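Local coordinates for uricase (Arthrobacter globiformis, PDB 2YZC), which catalyses the oxidation of uric acid to 5-hydroxyisourate, consuming molecular oxygen and water and releasing hydrogen peroxide, at residues Q47-F52 / V136-G141; H63-D68 / E98-V103; D116-N119 / H123-S126; R180-D185 / K212-T217; L220-T225 / M245-K250. All blocks are in the same frame, centred on the assembly; numbering follows the deposited sequence.

Contact 1 of 5, residues Q47-F52 / V136-G141; sequences QLRGDF and VLEISG
In the curved antiparallel sheet of uricase, a salt bridge between Arg49 on strand 38-50 and Glu138 on strand 131-140 spans a third strand. The guanidinium of Arg49 grips the carboxylate end-on with both terminal nitrogens, one for each oxygen. NH2 of Arg49 gives the shorter bond, 2.8 Å to OE1 of Glu138, while NH1 of Arg49 makes the straighter one, 3.1 Å to OE2 of Glu138 at 169°. The two flat groups do not share a plane as in the textbook bidentate pair. They stand at 90°, and the arginine nitrogens meet both oxygens from above the carboxylate plane. An extended chain from CG to NE carries the guanidinium across. The strand in between, 103-117, separates the two in this T-fold (tunnelling-fold) sheet, and the backbones accordingly stay 8.8 Å apart at the CA atoms of Arg49 and Ser140. From that middle strand Arg107 forms a second salt bridge with OE1 of Glu138, so one carboxylate oxygen probably shares the charge of two arginines; Gln19 of strand 13-31 takes the NE hydrogen of Arg49. A water in the guanidinium plane accepts from NH1 of Arg49 and donates to the backbone O of Ile139, 2.8 Å from the water oxygen.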
# COMPACT_ATOMS: atom_id res chain seq x y z
N GLN A 47 9.10 22.18 -6.07
CA GLN A 47 10.50 22.16 -5.65
C GLN A 47 11.30 23.21 -6.42
O GLN A 47 11.18 23.35 -7.64
CB GLN A 47 11.13 20.78 -5.84
CG GLN A 47 10.67 19.78 -4.77
CD GLN A 47 11.31 18.43 -4.93
OE1 GLN A 47 12.06 17.98 -4.05
NE2 GLN A 47 11.04 17.77 -6.04
N LEU A 48 12.12 23.95 -5.68
CA LEU A 48 12.91 25.02 -6.26
C LEU A 48 14.36 24.64 -6.49
O LEU A 48 14.91 23.78 -5.79
CB LEU A 48 12.85 26.25 -5.36
CG LEU A 48 11.45 26.68 -4.91
CD1 LEU A 48 11.56 27.94 -4.06
CD2 LEU A 48 10.57 26.92 -6.13
N ARG A 49 14.97 25.30 -7.46
CA ARG A 49 16.37 25.10 -7.80
C ARG A 49 17.00 26.48 -7.92
O ARG A 49 16.35 27.43 -8.36
CB ARG A 49 16.49 24.36 -9.13
CG ARG A 49 16.01 22.92 -9.07
CD ARG A 49 15.87 22.34 -10.46
NE ARG A 49 15.37 20.97 -10.43
CZ ARG A 49 15.01 20.29 -11.50
NH1 ARG A 49 15.09 20.84 -12.70
NH2 ARG A 49 14.57 19.04 -11.38
N GLY A 50 18.26 26.58 -7.52
CA GLY A 50 18.95 27.85 -7.58
C GLY A 50 20.17 27.84 -6.70
O GLY A 50 20.81 26.80 -6.53
N ASP A 51 20.51 28.99 -6.14
CA ASP A 51 21.67 29.09 -5.27
C ASP A 51 21.30 28.82 -3.81
O ASP A 51 20.87 29.72 -3.09
CB ASP A 51 22.32 30.47 -5.39
CG ASP A 51 23.38 30.70 -4.35
OD1 ASP A 51 24.04 29.71 -3.95
OD2 ASP A 51 23.57 31.86 -3.94
N PHE A 52 21.49 27.57 -3.40
CA PHE A 52 21.18 27.15 -2.04
C PHE A 52 22.42 26.60 -1.35
O PHE A 52 22.33 25.78 -0.43
CB PHE A 52 20.07 26.10 -2.06
CG PHE A 52 18.78 26.61 -2.64
CD1 PHE A 52 18.24 26.05 -3.79
CD2 PHE A 52 18.12 27.69 -2.06
CE1 PHE A 52 17.07 26.55 -4.36
CE2 PHE A 52 16.95 28.20 -2.61
CZ PHE A 52 16.42 27.63 -3.77
N VAL A 136 4.23 17.31 -15.32
CA VAL A 136 5.47 17.74 -14.69
C VAL A 136 5.99 18.91 -15.49
O VAL A 136 6.07 18.84 -16.72
CB VAL A 136 6.55 16.64 -14.70
CG1 VAL A 136 7.87 17.20 -14.19
CG2 VAL A 136 6.12 15.46 -13.84
N LEU A 137 6.32 19.99 -14.80
CA LEU A 137 6.87 21.17 -15.44
C LEU A 137 8.25 21.42 -14.85
O LEU A 137 8.43 21.34 -13.64
CB LEU A 137 6.00 22.41 -15.17
CG LEU A 137 6.71 23.76 -15.41
CD1 LEU A 137 6.92 23.99 -16.90
CD2 LEU A 137 5.88 24.90 -14.82
N GLU A 138 9.23 21.67 -15.71
CA GLU A 138 10.55 22.01 -15.23
C GLU A 138 10.94 23.30 -15.90
O GLU A 138 10.79 23.45 -17.11
CB GLU A 138 11.58 20.91 -15.54
CG GLU A 138 11.65 19.81 -14.49
CD GLU A 138 13.01 19.11 -14.44
OE1 GLU A 138 13.15 18.16 -13.63
OE2 GLU A 138 13.92 19.50 -15.20
N ILE A 139 11.42 24.26 -15.11
CA ILE A 139 11.85 25.54 -15.64
C ILE A 139 13.35 25.65 -15.45
O ILE A 139 13.88 25.34 -14.38
CB ILE A 139 11.18 26.73 -14.91
CG1 ILE A 139 9.68 26.78 -15.23
CG2 ILE A 139 11.83 28.04 -15.35
CD1 ILE A 139 8.93 27.88 -14.49
N SER A 140 14.03 26.06 -16.51
CA SER A 140 15.47 26.24 -16.49
C SER A 140 15.67 27.55 -17.24
O SER A 140 15.64 27.57 -18.47
CB SER A 140 16.17 25.09 -17.21
OG SER A 140 17.58 25.24 -17.16
N GLY A 141 15.86 28.63 -16.50
CA GLY A 141 16.03 29.92 -17.14
C GLY A 141 14.71 30.30 -17.77
O GLY A 141 13.68 30.32 -17.09
O HOH W 1 15.91 23.63 -13.64

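Contact 2 of 5, residues H63-D68 / E98-V103; sequences HVVATD and EGFDWV. With 1AL (allantoate ion), chain L.
The imidazole of His63 lies over the five-membered ring of Trp102 in an offset stack, with centroids 4.2 Å apart and planes only 9° from parallel. The stack joins two loops of the T-fold domain beside the active site: 63-66 leads into helix 67-78, while Trp102 sits in the type I turn Phe100-Val103 that follows helix 85-99. CG of Trp102 is tucked between its backbone N and carbonyl carbon (chi1 59°), which brings the indole back over His63. CB of His63 also rests on the indole face as a CH-pi contact. NE1 of Trp102 lies 2.6 Å from the backbone O of His63, but the hydrogen bond is strongly bent and weak. CG2 of Val65 approaches the Phe100 ring almost along its normal, 3.6 Å from the centroid of that ring. Past these side chains, segment 63-68 runs into the pocket that this subunit shares with a second one, where Leu222, Arg180 and His251 of the neighbouring chain also bind the allantoate. Thr67, assigned to the charge relay system, is hydrogen-bonded to Lys22 of the same relay. Asp68 N donates to O10 of the allantoate at 3.0 Å, and OG1 of Thr67 donates to the ligand carboxylate oxygen O7 at 2.7 Å.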
# COMPACT_ATOMS: atom_id res chain seq x y z
N HIS A 63 18.10 32.33 1.71
CA HIS A 63 17.58 32.02 0.37
C HIS A 63 16.48 30.96 0.38
O HIS A 63 15.87 30.69 -0.66
CB HIS A 63 18.71 31.50 -0.53
CG HIS A 63 19.72 32.54 -0.91
ND1 HIS A 63 19.66 33.84 -0.45
CD2 HIS A 63 20.81 32.47 -1.71
CE1 HIS A 63 20.67 34.52 -0.95
NE2 HIS A 63 21.38 33.71 -1.72
N VAL A 64 16.22 30.36 1.53
CA VAL A 64 15.23 29.29 1.61
C VAL A 64 13.77 29.68 1.77
O VAL A 64 13.28 29.86 2.89
CB VAL A 64 15.60 28.29 2.73
CG1 VAL A 64 14.64 27.10 2.72
CG2 VAL A 64 17.03 27.80 2.54
N VAL A 65 13.08 29.81 0.64
CA VAL A 65 11.65 30.11 0.66
C VAL A 65 11.05 28.87 1.32
O VAL A 65 11.09 27.77 0.76
CB VAL A 65 11.10 30.25 -0.77
CG1 VAL A 65 9.59 30.40 -0.74
CG2 VAL A 65 11.74 31.46 -1.46
N ALA A 66 10.51 29.04 2.52
CA ALA A 66 9.94 27.93 3.28
C ALA A 66 9.04 27.01 2.47
O ALA A 66 8.28 27.46 1.62
CB ALA A 66 9.17 28.47 4.48
N THR A 67 9.13 25.70 2.72
CA THR A 67 8.28 24.78 2.00
C THR A 67 6.84 25.12 2.40
O THR A 67 5.92 24.98 1.61
CB THR A 67 8.61 23.29 2.33
OG1 THR A 67 8.28 22.99 3.69
CG2 THR A 67 10.11 23.02 2.11
N ASP A 68 6.66 25.58 3.64
CA ASP A 68 5.32 25.95 4.11
C ASP A 68 4.77 27.08 3.24
O ASP A 68 3.58 27.13 2.95
CB ASP A 68 5.36 26.41 5.57
CG ASP A 68 3.96 26.69 6.13
OD1 ASP A 68 3.25 25.72 6.48
OD2 ASP A 68 3.56 27.87 6.21
N GLU A 98 10.47 33.89 -11.14
CA GLU A 98 10.49 35.34 -11.35
C GLU A 98 10.46 36.13 -10.04
O GLU A 98 10.93 37.26 -9.98
CB GLU A 98 9.29 35.75 -12.21
CG GLU A 98 9.36 35.26 -13.65
CD GLU A 98 8.04 35.40 -14.38
OE1 GLU A 98 7.42 36.48 -14.29
OE2 GLU A 98 7.62 34.43 -15.04
N GLY A 99 9.93 35.52 -8.98
CA GLY A 99 9.84 36.21 -7.71
C GLY A 99 11.08 36.27 -6.85
O GLY A 99 11.18 37.11 -5.96
N PHE A 100 12.03 35.38 -7.09
CA PHE A 100 13.26 35.34 -6.30
C PHE A 100 14.47 35.24 -7.22
O PHE A 100 14.59 34.32 -8.02
CB PHE A 100 13.20 34.14 -5.36
CG PHE A 100 11.99 34.15 -4.46
CD1 PHE A 100 12.00 34.88 -3.27
CD2 PHE A 100 10.83 33.47 -4.81
CE1 PHE A 100 10.86 34.93 -2.46
CE2 PHE A 100 9.69 33.51 -4.00
CZ PHE A 100 9.71 34.25 -2.82
N ASP A 101 15.38 36.21 -7.10
CA ASP A 101 16.57 36.24 -7.95
C ASP A 101 17.46 35.01 -7.86
O ASP A 101 18.06 34.60 -8.85
CB ASP A 101 17.40 37.49 -7.66
CG ASP A 101 16.67 38.77 -8.01
OD1 ASP A 101 16.09 38.84 -9.11
OD2 ASP A 101 16.68 39.71 -7.18
N TRP A 102 17.55 34.41 -6.67
CA TRP A 102 18.40 33.23 -6.50
C TRP A 102 17.72 31.93 -6.96
O TRP A 102 18.37 30.89 -7.05
CB TRP A 102 18.85 33.11 -5.04
CG TRP A 102 17.73 33.01 -4.07
CD1 TRP A 102 17.07 31.88 -3.69
CD2 TRP A 102 17.12 34.09 -3.35
NE1 TRP A 102 16.08 32.18 -2.79
CE2 TRP A 102 16.09 33.53 -2.56
CE3 TRP A 102 17.35 35.47 -3.29
CZ2 TRP A 102 15.29 34.31 -1.72
CZ3 TRP A 102 16.54 36.25 -2.46
CH2 TRP A 102 15.52 35.66 -1.69
N VAL A 103 16.42 31.99 -7.22
CA VAL A 103 15.68 30.83 -7.71
C VAL A 103 15.73 30.89 -9.23
O VAL A 103 15.08 31.74 -9.85
CB VAL A 103 14.21 30.86 -7.23
CG1 VAL A 103 13.41 29.74 -7.91
CG2 VAL A 103 14.16 30.69 -5.72
C1 1AL L . 13.56 22.85 6.30
O2 1AL L . 14.59 22.72 6.98
N3 1AL L . 13.58 23.26 5.00
N4 1AL L . 12.38 22.54 6.98
C5 1AL L . 10.50 21.48 5.44
O6 1AL L . 11.26 21.00 4.58
O7 1AL L . 9.28 21.32 5.50
C8 1AL L . 11.10 22.62 6.31
C9 1AL L . 9.82 24.66 5.80
O10 1AL L . 8.63 25.05 5.86
N11 1AL L . 10.68 25.07 4.81
N12 1AL L . 10.36 23.81 6.71

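Contact 3 of 5, residues D116-N119 / H123-S126; sequences DRIN and HAFS
Ser126 N donates to the backbone O of Asp116 over 2.7 Å, the shortest bond between segments 116-119 and 123-126. Asp116 N in turn donates to Ser126 O at 2.8 Å, which closes an antiparallel hydrogen-bonded pair. One step on, Arg117 and Phe125 form a non-hydrogen-bonded pair, and beyond it Ile118 N reaches Ala124 O at 2.9 Å. The long side chains of Arg117 and Phe125 run side by side in the same direction: CG of Arg117 lies alongside CD2 and CE2 of Phe125, and NH1 of Arg117 ends 3.5 Å from CE2 of Phe125. The planes of guanidinium and ring are 42° apart, so the two do not stack. The charge of Arg117 is met outside the segments, by Glu38 at NH2, while His121 O accepts from NH1. The side chain of Ile118 points toward segment 123-126, its CD1 3.6 Å from Phe125 O and also near the methyl of Ala124. A water links Arg117 O to Ser126 OG, 2.7 Å from the hydroxyl. Residues Ala124-Ser126 pair in turn with an antiparallel strand of the third subunit. The arrangement is that of a beta hairpin, strands 103-117 and 124-129, whose second strand carries the sheet across a subunit interface.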
# COMPACT_ATOMS: atom_id res chain seq x y z
N ASP A 116 -16.77 11.72 -11.62
CA ASP A 116 -17.94 11.66 -12.49
C ASP A 116 -19.13 12.10 -11.65
O ASP A 116 -19.15 11.88 -10.44
CB ASP A 116 -18.19 10.23 -12.98
CG ASP A 116 -17.04 9.69 -13.80
OD1 ASP A 116 -16.55 10.42 -14.69
OD2 ASP A 116 -16.63 8.54 -13.56
N ARG A 117 -20.12 12.73 -12.28
CA ARG A 117 -21.31 13.15 -11.55
C ARG A 117 -22.14 11.91 -11.26
O ARG A 117 -22.10 10.94 -12.01
CB ARG A 117 -22.15 14.12 -12.39
CG ARG A 117 -21.52 15.47 -12.64
CD ARG A 117 -22.43 16.36 -13.49
NE ARG A 117 -21.74 17.59 -13.85
CZ ARG A 117 -21.53 18.61 -13.02
NH1 ARG A 117 -21.97 18.56 -11.77
NH2 ARG A 117 -20.85 19.67 -13.44
N ILE A 118 -22.88 11.94 -10.16
CA ILE A 118 -23.75 10.83 -9.80
C ILE A 118 -25.09 11.14 -10.47
O ILE A 118 -25.75 12.12 -10.11
CB ILE A 118 -23.95 10.73 -8.27
CG1 ILE A 118 -22.61 10.39 -7.59
CG2 ILE A 118 -25.02 9.68 -7.96
CD1 ILE A 118 -22.67 10.35 -6.06
N ASN A 119 -25.48 10.34 -11.45
CA ASN A 119 -26.73 10.55 -12.17
C ASN A 119 -26.89 12.00 -12.63
O ASN A 119 -27.96 12.59 -12.49
CB ASN A 119 -27.93 10.19 -11.28
CG ASN A 119 -27.87 8.76 -10.78
OD1 ASN A 119 -27.69 7.83 -11.55
ND2 ASN A 119 -28.04 8.60 -9.47
N HIS A 123 -24.15 18.66 -7.85
CA HIS A 123 -23.05 18.75 -6.90
C HIS A 123 -22.74 17.47 -6.10
O HIS A 123 -22.33 17.55 -4.95
CB HIS A 123 -23.28 19.91 -5.92
CG HIS A 123 -24.56 19.81 -5.15
ND1 HIS A 123 -25.70 20.51 -5.49
CD2 HIS A 123 -24.88 19.11 -4.03
CE1 HIS A 123 -26.66 20.24 -4.62
NE2 HIS A 123 -26.19 19.39 -3.73
N ALA A 124 -22.95 16.31 -6.72
CA ALA A 124 -22.66 15.03 -6.08
C ALA A 124 -21.86 14.23 -7.11
O ALA A 124 -22.31 14.05 -8.24
CB ALA A 124 -23.95 14.30 -5.73
N PHE A 125 -20.68 13.76 -6.71
CA PHE A 125 -19.81 13.03 -7.63
C PHE A 125 -19.23 11.75 -7.06
O PHE A 125 -19.26 11.52 -5.85
CB PHE A 125 -18.64 13.93 -8.04
CG PHE A 125 -19.02 15.37 -8.29
CD1 PHE A 125 -19.26 16.23 -7.23
CD2 PHE A 125 -19.10 15.86 -9.59
CE1 PHE A 125 -19.58 17.57 -7.45
CE2 PHE A 125 -19.41 17.19 -9.83
CZ PHE A 125 -19.65 18.05 -8.76
N SER A 126 -18.69 10.91 -7.94
CA SER A 126 -18.05 9.67 -7.53
C SER A 126 -16.69 9.63 -8.23
O SER A 126 -16.55 10.10 -9.36
CB SER A 126 -18.89 8.44 -7.92
OG SER A 126 -18.96 8.26 -9.32
O HOH W 2 -21.08 8.36 -10.93

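Contact 4 of 5, residues R180-D185 / K212-T217; sequences RILATD and KAFAET. With 1AL (allantoate ion), chain I.
Phe214 projects from helix 199-216 onto Leu182 and Thr184 of strand 182-192, a helix-on-sheet contact of the kind that backs the T-fold sheet. The apolar part is made at one corner of the phenyl ring. CE1 of Phe214 touches CD2 of Leu182 and CG2 of Thr184, each 4.0 Å away, and the ring and the two strand side chains pass alongside one another, pointing opposite ways. With CG anti to the backbone N (chi1 172°), Phe214 reaches from the helix to the strand, where Val155 and Lys157 of strand 143-157 and Thr225 of helix 222-236 also touch it; Ile118 of the third subunit packs on it too. Across the segments there is no hydrogen bond; the backbone O of Leu182 meets the ring at its edge, 3.5 Å from CZ of Phe214. The hydroxyl of Thr184 is directed instead to Pro248 O on the neighbouring strand. Within the helix, Lys212 NZ forms a salt bridge with Glu216 OE1 one turn later, and Ala213 O near the C-terminal end accepts both from Thr217 N and, at 2.6 Å, from Thr217 OG1. Ligand binding falls to Arg180, ahead of the strand, with Ser161 holding its NE. Its guanidinium meets the allantoate edge-on, and Arg180 NH2 gives a weak bond of 3.4 Å to the ligand oxygen O2.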
# COMPACT_ATOMS: atom_id res chain seq x y z
N ARG A 180 -2.22 -16.16 -26.19
CA ARG A 180 -2.01 -15.92 -24.77
C ARG A 180 -2.70 -14.62 -24.40
O ARG A 180 -3.10 -13.85 -25.27
CB ARG A 180 -0.52 -15.81 -24.44
CG ARG A 180 0.16 -14.55 -25.02
CD ARG A 180 1.61 -14.40 -24.57
NE ARG A 180 2.19 -13.15 -25.06
CZ ARG A 180 3.38 -12.67 -24.71
NH1 ARG A 180 4.15 -13.34 -23.86
NH2 ARG A 180 3.81 -11.51 -25.20
N ILE A 181 -2.86 -14.39 -23.10
CA ILE A 181 -3.45 -13.15 -22.62
C ILE A 181 -2.30 -12.14 -22.56
O ILE A 181 -1.15 -12.52 -22.33
CB ILE A 181 -4.04 -13.31 -21.19
CG1 ILE A 181 -5.40 -14.01 -21.26
CG2 ILE A 181 -4.19 -11.95 -20.51
CD1 ILE A 181 -6.05 -14.22 -19.90
N LEU A 182 -2.61 -10.88 -22.81
CA LEU A 182 -1.61 -9.82 -22.72
C LEU A 182 -2.26 -8.77 -21.83
O LEU A 182 -3.21 -8.11 -22.24
CB LEU A 182 -1.30 -9.23 -24.10
CG LEU A 182 -0.31 -8.06 -24.09
CD1 LEU A 182 1.03 -8.52 -23.53
CD2 LEU A 182 -0.12 -7.51 -25.51
N ALA A 183 -1.77 -8.66 -20.60
CA ALA A 183 -2.30 -7.70 -19.64
C ALA A 183 -1.18 -6.80 -19.14
O ALA A 183 -0.07 -7.28 -18.88
CB ALA A 183 -2.93 -8.44 -18.47
N THR A 184 -1.45 -5.51 -19.00
CA THR A 184 -0.43 -4.59 -18.54
C THR A 184 -1.06 -3.38 -17.87
O THR A 184 -2.27 -3.21 -17.88
CB THR A 184 0.46 -4.12 -19.74
OG1 THR A 184 1.56 -3.35 -19.25
CG2 THR A 184 -0.34 -3.27 -20.70
N ASP A 185 -0.21 -2.57 -17.24
CA ASP A 185 -0.65 -1.33 -16.60
C ASP A 185 -0.03 -0.26 -17.47
O ASP A 185 1.20 -0.17 -17.57
CB ASP A 185 -0.09 -1.18 -15.18
CG ASP A 185 -0.65 -2.19 -14.22
OD1 ASP A 185 -1.86 -2.48 -14.29
OD2 ASP A 185 0.13 -2.70 -13.37
N LYS A 212 -6.27 2.36 -28.32
CA LYS A 212 -6.56 1.84 -29.66
C LYS A 212 -5.44 0.96 -30.19
O LYS A 212 -5.69 -0.12 -30.71
CB LYS A 212 -6.81 3.00 -30.63
CG LYS A 212 -7.05 2.56 -32.07
CD LYS A 212 -7.23 3.77 -32.99
CE LYS A 212 -7.38 3.36 -34.44
NZ LYS A 212 -8.59 2.51 -34.66
N ALA A 213 -4.20 1.44 -30.07
CA ALA A 213 -3.06 0.67 -30.55
C ALA A 213 -2.90 -0.61 -29.74
O ALA A 213 -2.59 -1.66 -30.29
CB ALA A 213 -1.79 1.51 -30.46
N PHE A 214 -3.10 -0.52 -28.44
CA PHE A 214 -2.98 -1.70 -27.60
C PHE A 214 -4.01 -2.75 -28.01
O PHE A 214 -3.68 -3.93 -28.18
CB PHE A 214 -3.19 -1.35 -26.12
CG PHE A 214 -3.27 -2.55 -25.23
CD1 PHE A 214 -2.11 -3.23 -24.84
CD2 PHE A 214 -4.50 -3.07 -24.84
CE1 PHE A 214 -2.18 -4.40 -24.09
CE2 PHE A 214 -4.59 -4.24 -24.09
CZ PHE A 214 -3.43 -4.91 -23.71
N ALA A 215 -5.25 -2.33 -28.19
CA ALA A 215 -6.33 -3.24 -28.55
C ALA A 215 -6.35 -3.80 -29.97
O ALA A 215 -6.64 -4.98 -30.16
CB ALA A 215 -7.67 -2.58 -28.25
N GLU A 216 -6.02 -2.97 -30.95
CA GLU A 216 -6.07 -3.40 -32.34
C GLU A 216 -4.80 -4.00 -32.95
O GLU A 216 -4.85 -4.59 -34.02
CB GLU A 216 -6.57 -2.24 -33.21
CG GLU A 216 -7.84 -1.60 -32.65
CD GLU A 216 -8.45 -0.58 -33.60
OE1 GLU A 216 -7.72 -0.05 -34.47
OE2 GLU A 216 -9.66 -0.28 -33.46
N THR A 217 -3.68 -3.85 -32.26
CA THR A 217 -2.43 -4.42 -32.76
C THR A 217 -2.37 -5.90 -32.43
O THR A 217 -2.51 -6.29 -31.27
CB THR A 217 -1.20 -3.77 -32.09
OG1 THR A 217 -1.19 -2.36 -32.35
CG2 THR A 217 0.09 -4.39 -32.63
C1 1AL I . 7.42 -10.44 -24.42
O2 1AL I . 6.74 -9.80 -25.24
N3 1AL I . 8.75 -10.23 -24.24
N4 1AL I . 6.69 -11.36 -23.67
C5 1AL I . 7.26 -10.62 -21.17
O6 1AL I . 7.08 -9.43 -21.49
O7 1AL I . 7.38 -11.06 -20.02
C8 1AL I . 7.07 -11.68 -22.30
C9 1AL I . 8.71 -13.41 -21.73
O10 1AL I . 8.90 -14.28 -20.85
N11 1AL I . 9.74 -12.72 -22.31
N12 1AL I . 7.48 -13.08 -22.16

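Contact 5 of 5, residues L220-T225 / M245-K250; sequences LALQQT and MSLPNK. With 1AL (allantoate ion), chain I.
Leu222, in the first turn of helix 222-236, wedges its CD1 against strand 240-254, and this is the tight part of the contact. CD1 lies 3.7 Å from the backbone O of Leu247 and 3.9 Å from CB of Asn249, while the other methyl, CD2, meets CD1 of Leu247 at the same 3.9 Å. No hydrogen bond crosses between the segments; buried aliphatic branches do the work. The looser side is toward the pocket, where helix start and strand part and the allantoate fits between them. Leu222 N donates an almost straight bond (176°) to the ureido oxygen O2 of the allantoate, 2.8 Å long, and the helix N-terminus may help polarise that carbonyl. From the strand, Asn249 extends its side chain with CG anti to the backbone N (chi1 -162°), so that ND2 donates a 2.8 Å hydrogen bond to the ligand carboxylate oxygen O6. Gln223 curls round at its second torsion, yet its OE1 takes only a weak bond from N3 of the ligand. Thr67 and Asp68 of the second subunit add further bonds. Leu222 rests on Leu182 of strand 182-192 and Ile279 of strand 276-285 as well, so this one side chain touches three adjacent strands, with 240-254 in the middle.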
# COMPACT_ATOMS: atom_id res chain seq x y z
N LEU A 220 2.83 -9.63 -31.39
CA LEU A 220 3.78 -10.72 -31.55
C LEU A 220 4.82 -10.57 -30.45
O LEU A 220 5.68 -11.42 -30.26
CB LEU A 220 4.47 -10.65 -32.92
CG LEU A 220 3.57 -10.79 -34.15
CD1 LEU A 220 4.41 -10.73 -35.42
CD2 LEU A 220 2.82 -12.12 -34.08
N ALA A 221 4.71 -9.46 -29.72
CA ALA A 221 5.61 -9.15 -28.61
C ALA A 221 5.11 -7.88 -27.91
O ALA A 221 4.53 -7.01 -28.56
CB ALA A 221 7.02 -8.93 -29.12
N LEU A 222 5.33 -7.79 -26.61
CA LEU A 222 4.89 -6.60 -25.88
C LEU A 222 5.66 -5.40 -26.43
O LEU A 222 5.13 -4.29 -26.48
CB LEU A 222 5.19 -6.74 -24.38
CG LEU A 222 4.13 -6.20 -23.41
CD1 LEU A 222 4.78 -5.98 -22.06
CD2 LEU A 222 3.53 -4.90 -23.93
N GLN A 223 6.90 -5.63 -26.85
CA GLN A 223 7.74 -4.57 -27.42
C GLN A 223 7.10 -3.97 -28.67
O GLN A 223 7.17 -2.76 -28.91
CB GLN A 223 9.14 -5.09 -27.76
CG GLN A 223 10.04 -5.42 -26.56
CD GLN A 223 9.87 -6.85 -26.04
OE1 GLN A 223 8.79 -7.43 -26.13
NE2 GLN A 223 10.94 -7.40 -25.49
N GLN A 224 6.47 -4.82 -29.49
CA GLN A 224 5.83 -4.38 -30.72
C GLN A 224 4.57 -3.58 -30.41
O GLN A 224 4.31 -2.54 -31.02
CB GLN A 224 5.46 -5.59 -31.59
CG GLN A 224 4.85 -5.23 -32.94
CD GLN A 224 4.15 -6.41 -33.60
OE1 GLN A 224 3.88 -6.40 -34.80
NE2 GLN A 224 3.84 -7.43 -32.81
N THR A 225 3.79 -4.07 -29.46
CA THR A 225 2.57 -3.40 -29.05
C THR A 225 2.93 -2.01 -28.52
O THR A 225 2.24 -1.03 -28.80
CB THR A 225 1.84 -4.20 -27.95
OG1 THR A 225 1.33 -5.42 -28.52
CG2 THR A 225 0.68 -3.39 -27.35
N MET A 245 7.32 4.81 -22.33
CA MET A 245 6.37 3.90 -21.71
C MET A 245 7.08 2.84 -20.89
O MET A 245 8.20 2.42 -21.22
CB MET A 245 5.50 3.24 -22.77
CG MET A 245 4.55 4.19 -23.47
SD MET A 245 3.78 3.46 -24.91
CE MET A 245 4.93 3.98 -26.16
N SER A 246 6.41 2.43 -19.82
CA SER A 246 6.92 1.40 -18.93
C SER A 246 5.72 0.47 -18.79
O SER A 246 4.74 0.80 -18.13
CB SER A 246 7.29 2.01 -17.58
OG SER A 246 7.84 1.03 -16.72
N LEU A 247 5.81 -0.70 -19.42
CA LEU A 247 4.72 -1.65 -19.41
C LEU A 247 5.05 -3.00 -18.81
O LEU A 247 5.90 -3.73 -19.32
CB LEU A 247 4.22 -1.88 -20.84
CG LEU A 247 3.84 -0.65 -21.66
CD1 LEU A 247 3.38 -1.08 -23.04
CD2 LEU A 247 2.74 0.13 -20.96
N PRO A 248 4.40 -3.35 -17.70
CA PRO A 248 4.69 -4.66 -17.11
C PRO A 248 3.90 -5.71 -17.87
O PRO A 248 2.83 -5.42 -18.41
CB PRO A 248 4.19 -4.51 -15.67
CG PRO A 248 3.03 -3.57 -15.82
CD PRO A 248 3.58 -2.53 -16.78
N ASN A 249 4.44 -6.92 -17.96
CA ASN A 249 3.69 -7.98 -18.61
C ASN A 249 3.16 -8.77 -17.41
O ASN A 249 3.87 -9.61 -16.85
CB ASN A 249 4.58 -8.88 -19.46
CG ASN A 249 3.77 -9.69 -20.46
OD1 ASN A 249 2.62 -10.01 -20.21
ND2 ASN A 249 4.38 -10.03 -21.59
N LYS A 250 1.94 -8.46 -17.00
CA LYS A 250 1.32 -9.10 -15.85
C LYS A 250 0.79 -10.45 -16.27
O LYS A 250 -0.26 -10.57 -16.89
CB LYS A 250 0.20 -8.20 -15.31
CG LYS A 250 0.70 -6.78 -15.07
CD LYS A 250 -0.17 -6.00 -14.10
CE LYS A 250 -1.54 -5.73 -14.65
NZ LYS A 250 -2.32 -4.95 -13.66
C1 1AL I . 7.42 -10.44 -24.42
O2 1AL I . 6.74 -9.80 -25.24
N3 1AL I . 8.75 -10.23 -24.24
N4 1AL I . 6.69 -11.36 -23.67
C5 1AL I . 7.26 -10.62 -21.17
O6 1AL I . 7.08 -9.43 -21.49
O7 1AL I . 7.38 -11.06 -20.02
C8 1AL I . 7.07 -11.68 -22.30
C9 1AL I . 8.71 -13.41 -21.73
O10 1AL I . 8.90 -14.28 -20.85
N11 1AL I . 9.74 -12.72 -22.31
N12 1AL I . 7.48 -13.08 -22.16

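In the fold
Contacts 4 and 5 are the buried pair: with centres 8 Å apart, both set successive helices on the neighbouring strands 182-192 and 240-254 through aliphatic and aromatic carbon, and both reach the same allantoate. Contacts 1, 2 and 3 are only partly buried and more polar or mixed. Contact 2, nested along the chain inside contact 1, touches it where Asp51 N approaches Trp102 O; ring stacking there contrasts with the salt bridge of contact 1. Contact 3, nested in the same loop but 38 Å from contact 1 between centres, relies on backbone pairing. The centres of contacts 2 and 5 lie 42 Å apart, yet each helps form a ligand pocket with the second subunit.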